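Local structure of DNA mismatch repair protein MutS (Thermus aquaticus, 1EWQ) at residues A745-P748 with K749-A753; R354-Q357 with I358-E361. The protein takes part in DNA mismatch repair, binding mismatched DNA, probably as the recognition step, and has a weak ATPase activity. All coordinates share one frame; numbering follows the deposited sequence.

Interaction 1: A745-P748 with K749-A753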
# COMPACT_ATOMS: atom_id res chain seq x y z
N ALA C 745 -35.46 -4.21 -7.95
CA ALA C 745 -34.39 -4.90 -7.25
C ALA C 745 -34.64 -6.41 -7.17
O ALA C 745 -33.80 -7.16 -6.68
CB ALA C 745 -34.24 -4.33 -5.84
N GLY C 746 -35.79 -6.86 -7.65
CA GLY C 746 -36.09 -8.28 -7.62
C GLY C 746 -37.03 -8.78 -6.54
O GLY C 746 -37.20 -9.98 -6.40
N LEU C 747 -37.63 -7.88 -5.76
CA LEU C 747 -38.58 -8.32 -4.73
C LEU C 747 -39.65 -9.13 -5.46
O LEU C 747 -40.11 -8.75 -6.53
CB LEU C 747 -39.27 -7.13 -4.05
CG LEU C 747 -38.89 -6.73 -2.62
CD1 LEU C 747 -39.96 -5.80 -2.08
CD2 LEU C 747 -38.78 -7.93 -1.70
N PRO C 748 -40.04 -10.28 -4.89
CA PRO C 748 -41.06 -11.10 -5.55
C PRO C 748 -42.34 -10.30 -5.85
O PRO C 748 -42.71 -9.41 -5.08
CB PRO C 748 -41.31 -12.23 -4.55
CG PRO C 748 -39.96 -12.37 -3.88
CD PRO C 748 -39.54 -10.93 -3.67
N LYS C 749 -42.99 -10.61 -6.97
CA LYS C 749 -44.22 -9.92 -7.38
C LYS C 749 -45.31 -9.80 -6.31
O LYS C 749 -45.84 -8.71 -6.10
CB LYS C 749 -44.83 -10.60 -8.61
CG LYS C 749 -44.51 -9.92 -9.93
CD LYS C 749 -43.07 -10.14 -10.33
CE LYS C 749 -42.79 -9.52 -11.69
NZ LYS C 749 -41.34 -9.64 -12.01
N GLU C 750 -45.66 -10.91 -5.65
CA GLU C 750 -46.72 -10.85 -4.63
C GLU C 750 -46.36 -9.93 -3.47
O GLU C 750 -47.23 -9.27 -2.92
CB GLU C 750 -47.06 -12.24 -4.09
CG GLU C 750 -46.65 -13.37 -4.98
CD GLU C 750 -45.15 -13.57 -4.96
OE1 GLU C 750 -44.64 -14.00 -3.91
OE2 GLU C 750 -44.51 -13.27 -5.99
N VAL C 751 -45.08 -9.90 -3.08
CA VAL C 751 -44.66 -9.03 -1.99
C VAL C 751 -44.76 -7.57 -2.46
O VAL C 751 -45.19 -6.69 -1.71
CB VAL C 751 -43.21 -9.35 -1.55
CG1 VAL C 751 -42.78 -8.41 -0.42
CG2 VAL C 751 -43.12 -10.80 -1.10
N VAL C 752 -44.38 -7.32 -3.70
CA VAL C 752 -44.47 -5.98 -4.26
C VAL C 752 -45.95 -5.59 -4.34
O VAL C 752 -46.33 -4.46 -4.05
CB VAL C 752 -43.88 -5.93 -5.68
CG1 VAL C 752 -44.34 -4.67 -6.41
CG2 VAL C 752 -42.36 -5.99 -5.60
N ALA C 753 -46.78 -6.56 -4.71
CA ALA C 753 -48.21 -6.33 -4.85
C ALA C 753 -48.84 -6.01 -3.51
O ALA C 753 -49.68 -5.11 -3.41
CB ALA C 753 -48.88 -7.56 -5.48

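Interaction 2: R354-Q357 with I358-E361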
# COMPACT_ATOMS: atom_id res chain seq x y z
N ARG C 354 18.55 27.98 -18.28
CA ARG C 354 17.51 27.63 -19.24
C ARG C 354 16.29 28.52 -19.04
O ARG C 354 15.74 29.08 -20.00
CB ARG C 354 17.10 26.15 -19.09
CG ARG C 354 15.80 25.82 -19.84
CD ARG C 354 15.46 24.33 -19.92
NE ARG C 354 15.39 23.63 -18.63
CZ ARG C 354 14.76 24.07 -17.55
NH1 ARG C 354 14.13 25.24 -17.56
NH2 ARG C 354 14.72 23.32 -16.45
N SER C 355 15.88 28.68 -17.79
CA SER C 355 14.73 29.50 -17.45
C SER C 355 14.94 30.98 -17.78
O SER C 355 14.02 31.65 -18.25
CB SER C 355 14.40 29.36 -15.96
OG SER C 355 14.08 28.02 -15.65
N LEU C 356 16.14 31.48 -17.53
CA LEU C 356 16.43 32.88 -17.81
C LEU C 356 16.49 33.17 -19.31
O LEU C 356 16.40 34.33 -19.72
CB LEU C 356 17.74 33.29 -17.13
CG LEU C 356 17.73 33.24 -15.60
CD1 LEU C 356 19.03 33.80 -15.07
CD2 LEU C 356 16.54 34.03 -15.05
N GLN C 357 16.66 32.13 -20.12
CA GLN C 357 16.70 32.29 -21.57
C GLN C 357 15.26 32.34 -22.10
O GLN C 357 14.99 32.85 -23.17
CB GLN C 357 17.47 31.13 -22.22
CG GLN C 357 18.93 31.08 -21.80
CD GLN C 357 19.69 29.91 -22.41
OE1 GLN C 357 19.27 28.76 -22.32
NE2 GLN C 357 20.84 30.21 -23.02
N ILE C 358 14.34 31.79 -21.31
CA ILE C 358 12.93 31.76 -21.66
C ILE C 358 12.30 33.11 -21.31
O ILE C 358 11.45 33.63 -22.03
CB ILE C 358 12.19 30.66 -20.87
CG1 ILE C 358 12.71 29.29 -21.29
CG2 ILE C 358 10.68 30.78 -21.06
CD1 ILE C 358 12.22 28.17 -20.42
N LEU C 359 12.75 33.67 -20.19
CA LEU C 359 12.26 34.93 -19.67
C LEU C 359 12.09 36.03 -20.72
O LEU C 359 11.02 36.61 -20.83
CB LEU C 359 13.16 35.40 -18.54
CG LEU C 359 12.48 36.26 -17.47
CD1 LEU C 359 11.27 35.51 -16.93
CD2 LEU C 359 13.48 36.57 -16.36
N PRO C 360 13.15 36.33 -21.49
CA PRO C 360 13.04 37.37 -22.52
C PRO C 360 12.00 37.08 -23.60
O PRO C 360 11.41 38.00 -24.16
CB PRO C 360 14.46 37.46 -23.07
CG PRO C 360 15.03 36.11 -22.79
CD PRO C 360 14.52 35.80 -21.42
N GLU C 361 11.77 35.80 -23.88
CA GLU C 361 10.78 35.42 -24.88
C GLU C 361 9.37 35.68 -24.35
O GLU C 361 8.50 36.16 -25.07
CB GLU C 361 10.94 33.94 -25.25
CG GLU C 361 12.32 33.57 -25.79
CD GLU C 361 12.43 32.11 -26.17
OE1 GLU C 361 11.75 31.69 -27.14
OE2 GLU C 361 13.18 31.37 -25.50

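Interaction 1: A745-P748 with K749-A753
Leu747 and Val752 meet at the tight end of this turn, where Leu747 CB lies 3.6 Å from Val752 CG2. That methyl, anti to its own carbonyl carbon and beside the backbone N, is directed back toward the start of the helix and also lies 3.5 Å from Pro748 O. Further out, Leu747 and Val751 cross at about a right angle and the packing eases, with Leu747 CD1 4.2 Å from Val751 CG1. The backbone here is a helix-to-helix turn: Gly746, at positive phi (102°), closes helix 738-744 in a Schellman motif, where a CB would jam against Ala745 O and glycine is called for, and Pro748 is the N-cap of helix 749-762. Proline is well tolerated at the cap: the helix needs no N-H from it, and its ring restricts phi (-54°). Its carbonyl accepts a bond of the first turn, from Val752 N to Pro748 O (3.0 Å, N-H...O angle 161°). Leu747 and Val752 also rest on helix 738-744, through Ala742 and Ala743 respectively. Outward lies the second subunit: its Leu650 packs on Leu747, its Ala679 on Val751, and its Lys651 donates a hydrogen bond to Gly746 O. On the looser solvent side, the bent chain of Glu750 folds its carboxylate back, OE2 coming 3.7 Å from Pro748 CB, whereas the long, exposed chain of Lys749 touches the loop with little more than its CB.

Interaction 2: R354-Q357 with I358-E361
Ile358 lays its longer branch back along the preceding turn, with CG1 3.3 Å from Arg354 O and CD1 4.3 Å from Arg354 CG. The cause is its first torsion (chi1 -66°), which sets CG1 beside the backbone N, and an extended chi2 then carries CD1 over the backbone toward Ser355 CA. An apolar residue suits this buried place, where the side chain packs on Leu325 of helix 316-326 and also touches Arg328. Cut back to an alanine here, the side chain loses CG1, CG2 and CD1, which is likely to leave a gap against Leu325 and the turn before. Elsewhere on the helix, Leu356 and Leu359 run side by side and point the same way, their CD2 methyls 4.2 Å apart. They reach this by different torsions: Leu356 CG stands beside its backbone N, Leu359 CG anti to it (chi1 -151°). All of this belongs to helix 346-366, which is kinked here. Pro360 has no N-H to give, and its ring CD sits against Leu356 O, where an i to i-4 bond would otherwise be made, while Glu361 N has no bond to the turn before and makes a weak one to Ile358 O. Ahead of the kink Leu359 N still bonds Ser355 O (3.1 Å), but Ile358 N divides itself between two weak bonds, to Arg354 O and Ser355 O. The small Ser355 turns its OG away to the carbonyl of Ala351 and the amide of Ala330. Beside Leu356, Gln357 extends its chain onto helix 376-385, touching Lys379 and Glu383.

Interaction 2 comes first along the chain, within the range of MutS domain III, and interaction 1 almost at the C-terminal end, within that of domain V, the P-loop NTPase part. Their centres are 71 Å apart, on opposite sides of the chain's centre, and they share no helix or sheet. Interaction 2 is internal to helix 346-366 and faces helices 316-326 and 376-385 of its own chain; interaction 1 joins helices 738-744 and 749-762 and leans on the second subunit. One thus belongs to helix packing within a subunit, while the other lies where the two subunits meet. Neither touches the bound DNA, their nearest atoms lying about 27 Å (interaction 2) and 57 Å (interaction 1) from it.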